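Local coordinates for oxidoreductase, short chain dehydrogenase/reductase family protein (Bifidobacterium adolescentis L2-32, PDB 6OW4) that acts as an NADH-dependent 20beta-hydroxysteroid dehydrogenase of the short-chain dehydrogenase/reductase family, at residues 111-125 against 162-176. Sequence-based numbering, arbitrary orientation.
Sequences LKTQLVEQLGTVDFA and IAHEIMREHGHGGSL
Thr121 OG1 is gripped by two histidines. It hydrogen-bonds His170 ND1 at 2.8 Å and His172 NE2 at 2.9 Å, meeting the His172 ring at its edge and in plane. The hydroxyl stands anti to the backbone N (chi1 -173°), which carries it between the rings. Ile166 CG2 lies over one face of His170, while Val116 CG1 touches that ring's edge, 3.6 Å from NE2. Lys112 lies as a knob among Ile162, Glu165, Ile166 and Glu169. Its chain runs extended past Ile162, then bends at the last torsion (chi4 -59°). NZ thereby forms a salt bridge to Glu169 OE1 at 2.8 Å, on the syn side of the carboxylate. A methionine in place of Lys112 would probably leave the Glu169 carboxylate without its charged mate. The contact lies in the Rossmann fold, where helix segments 111-119 and 162-170 run at 45° to each other on one side of the parallel sheet. Strands 124-127 and 174-179 pair beneath them, with Ala125 N bonded to Ser175 O at 3.1 Å. Between the layers, Ile166 CD1 meets Val122 CG2 at 3.8 Å. Deeper still, Ala125 CB and Ala163 CB touch at 3.6 Å, and both methyls also pack on Phe45 of strand 42-47.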
loop_
_atom_site.group_PDB
_atom_site.type_symbol
_atom_site.label_atom_id
_atom_site.label_comp_id
_atom_site.label_asym_id
_atom_site.label_seq_id
_atom_site.Cartn_x
_atom_site.Cartn_y
_atom_site.Cartn_z
ATOM N N LEU F 111 -15.911 2.388 32.682
ATOM C CA LEU F 111 -14.793 3.306 32.324
ATOM C C LEU F 111 -15.362 4.538 31.610
ATOM O O LEU F 111 -14.957 5.663 31.964
ATOM C CB LEU F 111 -13.781 2.579 31.430
ATOM C CG LEU F 111 -12.568 3.408 31.005
ATOM C CD1 LEU F 111 -11.668 3.710 32.196
ATOM C CD2 LEU F 111 -11.782 2.703 29.910
ATOM N N LYS F 112 -16.257 4.319 30.640
ATOM C CA LYS F 112 -16.988 5.381 29.897
ATOM C C LYS F 112 -17.615 6.355 30.902
ATOM O O LYS F 112 -17.434 7.575 30.732
ATOM C CB LYS F 112 -18.059 4.760 28.994
ATOM C CG LYS F 112 -18.726 5.723 28.018
ATOM C CD LYS F 112 -19.861 5.095 27.230
ATOM C CE LYS F 112 -20.301 5.925 26.043
ATOM N NZ LYS F 112 -20.755 7.277 26.446
ATOM N N THR F 113 -18.308 5.826 31.914
ATOM C CA THR F 113 -18.998 6.603 32.979
ATOM C C THR F 113 -17.978 7.462 33.735
ATOM O O THR F 113 -18.256 8.663 33.926
ATOM C CB THR F 113 -19.769 5.674 33.927
ATOM O OG1 THR F 113 -20.751 5.002 33.138
ATOM C CG2 THR F 113 -20.437 6.398 35.075
ATOM N N GLN F 114 -16.847 6.873 34.138
ATOM C CA GLN F 114 -15.841 7.523 35.025
ATOM C C GLN F 114 -15.017 8.545 34.233
ATOM O O GLN F 114 -14.675 9.593 34.818
ATOM C CB GLN F 114 -14.958 6.469 35.696
ATOM C CG GLN F 114 -15.692 5.661 36.758
ATOM C CD GLN F 114 -16.506 6.547 37.668
ATOM O OE1 GLN F 114 -15.980 7.452 38.312
ATOM N NE2 GLN F 114 -17.806 6.305 37.709
ATOM N N LEU F 115 -14.709 8.256 32.964
ATOM C CA LEU F 115 -14.015 9.200 32.047
ATOM C C LEU F 115 -14.808 10.511 31.980
ATOM O O LEU F 115 -14.191 11.576 32.149
ATOM C CB LEU F 115 -13.874 8.567 30.659
ATOM C CG LEU F 115 -12.732 7.564 30.501
ATOM C CD1 LEU F 115 -12.841 6.824 29.178
ATOM C CD2 LEU F 115 -11.378 8.250 30.616
ATOM N N VAL F 116 -16.125 10.429 31.768
ATOM C CA VAL F 116 -17.034 11.609 31.643
ATOM C C VAL F 116 -17.101 12.336 32.994
ATOM O O VAL F 116 -16.969 13.576 32.997
ATOM C CB VAL F 116 -18.436 11.195 31.149
ATOM C CG1 VAL F 116 -19.418 12.357 31.173
ATOM C CG2 VAL F 116 -18.386 10.581 29.757
ATOM N N GLU F 117 -17.289 11.595 34.092
ATOM C CA GLU F 117 -17.555 12.152 35.449
ATOM C C GLU F 117 -16.271 12.732 36.057
ATOM O O GLU F 117 -16.288 13.919 36.436
ATOM C CB GLU F 117 -18.145 11.084 36.373
ATOM C CG GLU F 117 -19.624 10.831 36.140
ATOM C CD GLU F 117 -20.266 9.877 37.133
ATOM O OE1 GLU F 117 -19.520 9.193 37.868
ATOM O OE2 GLU F 117 -21.511 9.819 37.172
ATOM N N GLN F 118 -15.212 11.923 36.165
ATOM C CA GLN F 118 -13.965 12.281 36.896
ATOM C C GLN F 118 -13.146 13.294 36.085
ATOM O O GLN F 118 -12.555 14.196 36.711
ATOM C CB GLN F 118 -13.139 11.031 37.216
ATOM C CG GLN F 118 -13.829 10.081 38.189
ATOM C CD GLN F 118 -12.934 8.975 38.696
ATOM O OE1 GLN F 118 -11.711 9.035 38.592
ATOM N NE2 GLN F 118 -13.545 7.949 39.268
ATOM N N LEU F 119 -13.119 13.161 34.754
ATOM C CA LEU F 119 -12.240 13.954 33.850
ATOM C C LEU F 119 -13.010 15.158 33.289
ATOM O O LEU F 119 -12.461 16.277 33.331
ATOM C CB LEU F 119 -11.727 13.043 32.729
ATOM C CG LEU F 119 -10.289 13.286 32.273
ATOM C CD1 LEU F 119 -9.304 13.068 33.413
ATOM C CD2 LEU F 119 -9.941 12.382 31.101
ATOM N N GLY F 120 -14.225 14.929 32.779
ATOM C CA GLY F 120 -15.100 15.971 32.207
ATOM C C GLY F 120 -15.582 15.594 30.817
ATOM O O GLY F 120 -16.808 15.607 30.597
ATOM N N THR F 121 -14.651 15.275 29.913
ATOM C CA THR F 121 -14.928 14.852 28.513
ATOM C C THR F 121 -13.695 14.149 27.931
ATOM O O THR F 121 -12.701 13.986 28.668
ATOM C CB THR F 121 -15.352 16.044 27.642
ATOM O OG1 THR F 121 -15.748 15.535 26.368
ATOM C CG2 THR F 121 -14.258 17.075 27.460
ATOM N N VAL F 122 -13.776 13.757 26.655
ATOM C CA VAL F 122 -12.683 13.085 25.890
ATOM C C VAL F 122 -12.513 13.819 24.553
ATOM O O VAL F 122 -13.399 13.679 23.687
ATOM C CB VAL F 122 -12.984 11.584 25.702
ATOM C CG1 VAL F 122 -12.044 10.920 24.707
ATOM C CG2 VAL F 122 -12.954 10.841 27.030
ATOM N N ASP F 123 -11.426 14.588 24.421
ATOM C CA ASP F 123 -11.001 15.287 23.177
ATOM C C ASP F 123 -10.096 14.359 22.359
ATOM O O ASP F 123 -10.107 14.471 21.123
ATOM C CB ASP F 123 -10.256 16.588 23.484
ATOM C CG ASP F 123 -11.094 17.634 24.198
ATOM O OD1 ASP F 123 -11.981 18.221 23.547
ATOM O OD2 ASP F 123 -10.854 17.851 25.402
ATOM N N PHE F 124 -9.323 13.498 23.025
ATOM C CA PHE F 124 -8.399 12.527 22.384
ATOM C C PHE F 124 -8.439 11.190 23.131
ATOM O O PHE F 124 -8.804 11.166 24.320
ATOM C CB PHE F 124 -6.973 13.081 22.361
ATOM C CG PHE F 124 -6.366 13.271 23.727
ATOM C CD1 PHE F 124 -5.659 12.246 24.340
ATOM C CD2 PHE F 124 -6.516 14.468 24.410
ATOM C CE1 PHE F 124 -5.110 12.419 25.601
ATOM C CE2 PHE F 124 -5.962 14.640 25.669
ATOM C CZ PHE F 124 -5.261 13.617 26.262
ATOM N N ALA F 125 -8.058 10.114 22.443
ATOM C CA ALA F 125 -7.917 8.751 23.000
ATOM C C ALA F 125 -6.731 8.061 22.325
ATOM O O ALA F 125 -6.723 7.982 21.082
ATOM C CB ALA F 125 -9.198 7.978 22.810
ATOM N N ILE F 162 -16.177 3.851 22.835
ATOM C CA ILE F 162 -16.610 4.715 23.977
ATOM C C ILE F 162 -15.991 6.110 23.817
ATOM O O ILE F 162 -16.634 7.085 24.243
ATOM C CB ILE F 162 -16.287 4.080 25.348
ATOM C CG1 ILE F 162 -14.784 3.901 25.587
ATOM C CG2 ILE F 162 -17.042 2.771 25.521
ATOM C CD1 ILE F 162 -14.417 3.732 27.044
ATOM N N ALA F 163 -14.803 6.201 23.212
ATOM C CA ALA F 163 -14.070 7.467 22.972
ATOM C C ALA F 163 -14.886 8.373 22.040
ATOM O O ALA F 163 -15.186 9.515 22.445
ATOM C CB ALA F 163 -12.701 7.180 22.409
ATOM N N HIS F 164 -15.243 7.881 20.850
ATOM C CA HIS F 164 -15.985 8.661 19.820
ATOM C C HIS F 164 -17.476 8.726 20.178
ATOM O O HIS F 164 -18.162 9.623 19.648
ATOM C CB HIS F 164 -15.701 8.131 18.403
ATOM C CG HIS F 164 -16.284 6.797 18.082
ATOM N ND1 HIS F 164 -17.643 6.592 17.956
ATOM C CD2 HIS F 164 -15.697 5.612 17.806
ATOM C CE1 HIS F 164 -17.870 5.333 17.643
ATOM N NE2 HIS F 164 -16.692 4.710 17.544
ATOM N N GLU F 165 -17.955 7.830 21.049
ATOM C CA GLU F 165 -19.323 7.891 21.636
ATOM C C GLU F 165 -19.441 9.152 22.502
ATOM O O GLU F 165 -20.399 9.921 22.292
ATOM C CB GLU F 165 -19.632 6.633 22.454
ATOM C CG GLU F 165 -20.231 5.505 21.630
ATOM C CD GLU F 165 -20.425 4.191 22.372
ATOM O OE1 GLU F 165 -20.078 4.125 23.567
ATOM O OE2 GLU F 165 -20.925 3.233 21.749
ATOM N N ILE F 166 -18.499 9.348 23.431
ATOM C CA ILE F 166 -18.442 10.517 24.360
ATOM C C ILE F 166 -18.406 11.810 23.535
ATOM O O ILE F 166 -19.170 12.738 23.862
ATOM C CB ILE F 166 -17.230 10.411 25.312
ATOM C CG1 ILE F 166 -17.420 9.298 26.345
ATOM C CG2 ILE F 166 -16.943 11.748 25.984
ATOM C CD1 ILE F 166 -16.131 8.794 26.961
ATOM N N MET F 167 -17.546 11.853 22.511
ATOM C CA MET F 167 -17.285 13.048 21.665
ATOM C C MET F 167 -18.593 13.534 21.031
ATOM O O MET F 167 -18.913 14.729 21.183
ATOM C CB MET F 167 -16.275 12.722 20.562
ATOM C CG MET F 167 -14.858 12.576 21.075
ATOM S SD MET F 167 -13.750 11.853 19.846
ATOM C CE MET F 167 -12.254 11.669 20.814
ATOM N N ARG F 168 -19.310 12.638 20.348
ATOM C CA ARG F 168 -20.585 12.950 19.649
ATOM C C ARG F 168 -21.660 13.306 20.682
ATOM O O ARG F 168 -22.381 14.300 20.463
ATOM C CB ARG F 168 -21.010 11.768 18.775
ATOM C CG ARG F 168 -20.084 11.518 17.593
ATOM C CD ARG F 168 -20.550 10.338 16.769
ATOM N NE ARG F 168 -20.355 9.079 17.472
ATOM C CZ ARG F 168 -20.913 7.922 17.129
ATOM N NH1 ARG F 168 -21.721 7.849 16.083
ATOM N NH2 ARG F 168 -20.663 6.837 17.841
ATOM N N GLU F 169 -21.745 12.533 21.770
ATOM C CA GLU F 169 -22.709 12.743 22.886
ATOM C C GLU F 169 -22.468 14.113 23.531
ATOM O O GLU F 169 -23.458 14.731 23.969
ATOM C CB GLU F 169 -22.594 11.620 23.917
ATOM C CG GLU F 169 -23.255 10.327 23.472
ATOM C CD GLU F 169 -22.898 9.101 24.294
ATOM O OE1 GLU F 169 -22.336 9.272 25.394
ATOM O OE2 GLU F 169 -23.178 7.978 23.831
ATOM N N HIS F 170 -21.209 14.561 23.590
ATOM C CA HIS F 170 -20.796 15.876 24.155
ATOM C C HIS F 170 -20.841 16.958 23.069
ATOM O O HIS F 170 -20.741 18.147 23.427
ATOM C CB HIS F 170 -19.419 15.763 24.824
ATOM C CG HIS F 170 -19.468 15.081 26.150
ATOM N ND1 HIS F 170 -18.479 15.240 27.100
ATOM C CD2 HIS F 170 -20.397 14.270 26.699
ATOM C CE1 HIS F 170 -18.787 14.537 28.170
ATOM N NE2 HIS F 170 -19.961 13.936 27.950
ATOM N N GLY F 171 -20.976 16.556 21.799
ATOM C CA GLY F 171 -21.219 17.457 20.655
ATOM C C GLY F 171 -19.987 18.266 20.291
ATOM O O GLY F 171 -20.099 19.500 20.205
ATOM N N HIS F 172 -18.854 17.592 20.077
ATOM C CA HIS F 172 -17.565 18.205 19.654
ATOM C C HIS F 172 -16.677 17.151 18.980
ATOM O O HIS F 172 -17.018 15.950 19.046
ATOM C CB HIS F 172 -16.872 18.885 20.845
ATOM C CG HIS F 172 -16.537 17.971 21.976
ATOM N ND1 HIS F 172 -15.408 17.173 21.975
ATOM C CD2 HIS F 172 -17.161 17.739 23.151
ATOM C CE1 HIS F 172 -15.358 16.482 23.096
ATOM N NE2 HIS F 172 -16.423 16.811 23.834
ATOM N N GLY F 173 -15.584 17.600 18.358
ATOM C CA GLY F 173 -14.630 16.753 17.616
ATOM C C GLY F 173 -13.602 16.115 18.535
ATOM O O GLY F 173 -13.786 16.186 19.766
ATOM N N GLY F 174 -12.555 15.515 17.960
ATOM C CA GLY F 174 -11.475 14.857 18.718
ATOM C C GLY F 174 -10.510 14.100 17.825
ATOM O O GLY F 174 -10.695 14.128 16.595
ATOM N N SER F 175 -9.517 13.440 18.428
ATOM C CA SER F 175 -8.414 12.722 17.735
ATOM C C SER F 175 -8.232 11.324 18.339
ATOM O O SER F 175 -7.827 11.235 19.515
ATOM C CB SER F 175 -7.135 13.513 17.805
ATOM O OG SER F 175 -6.076 12.825 17.154
ATOM N N LEU F 176 -8.516 10.281 17.553
ATOM C CA LEU F 176 -8.284 8.860 17.925
ATOM C C LEU F 176 -6.918 8.431 17.388
ATOM O O LEU F 176 -6.693 8.589 16.174
ATOM C CB LEU F 176 -9.396 7.987 17.336
ATOM C CG LEU F 176 -10.825 8.425 17.647
ATOM C CD1 LEU F 176 -11.820 7.598 16.849
ATOM C CD2 LEU F 176 -11.116 8.325 19.138
HETATM O O HOH W 1 -12.356 18.794 20.246
#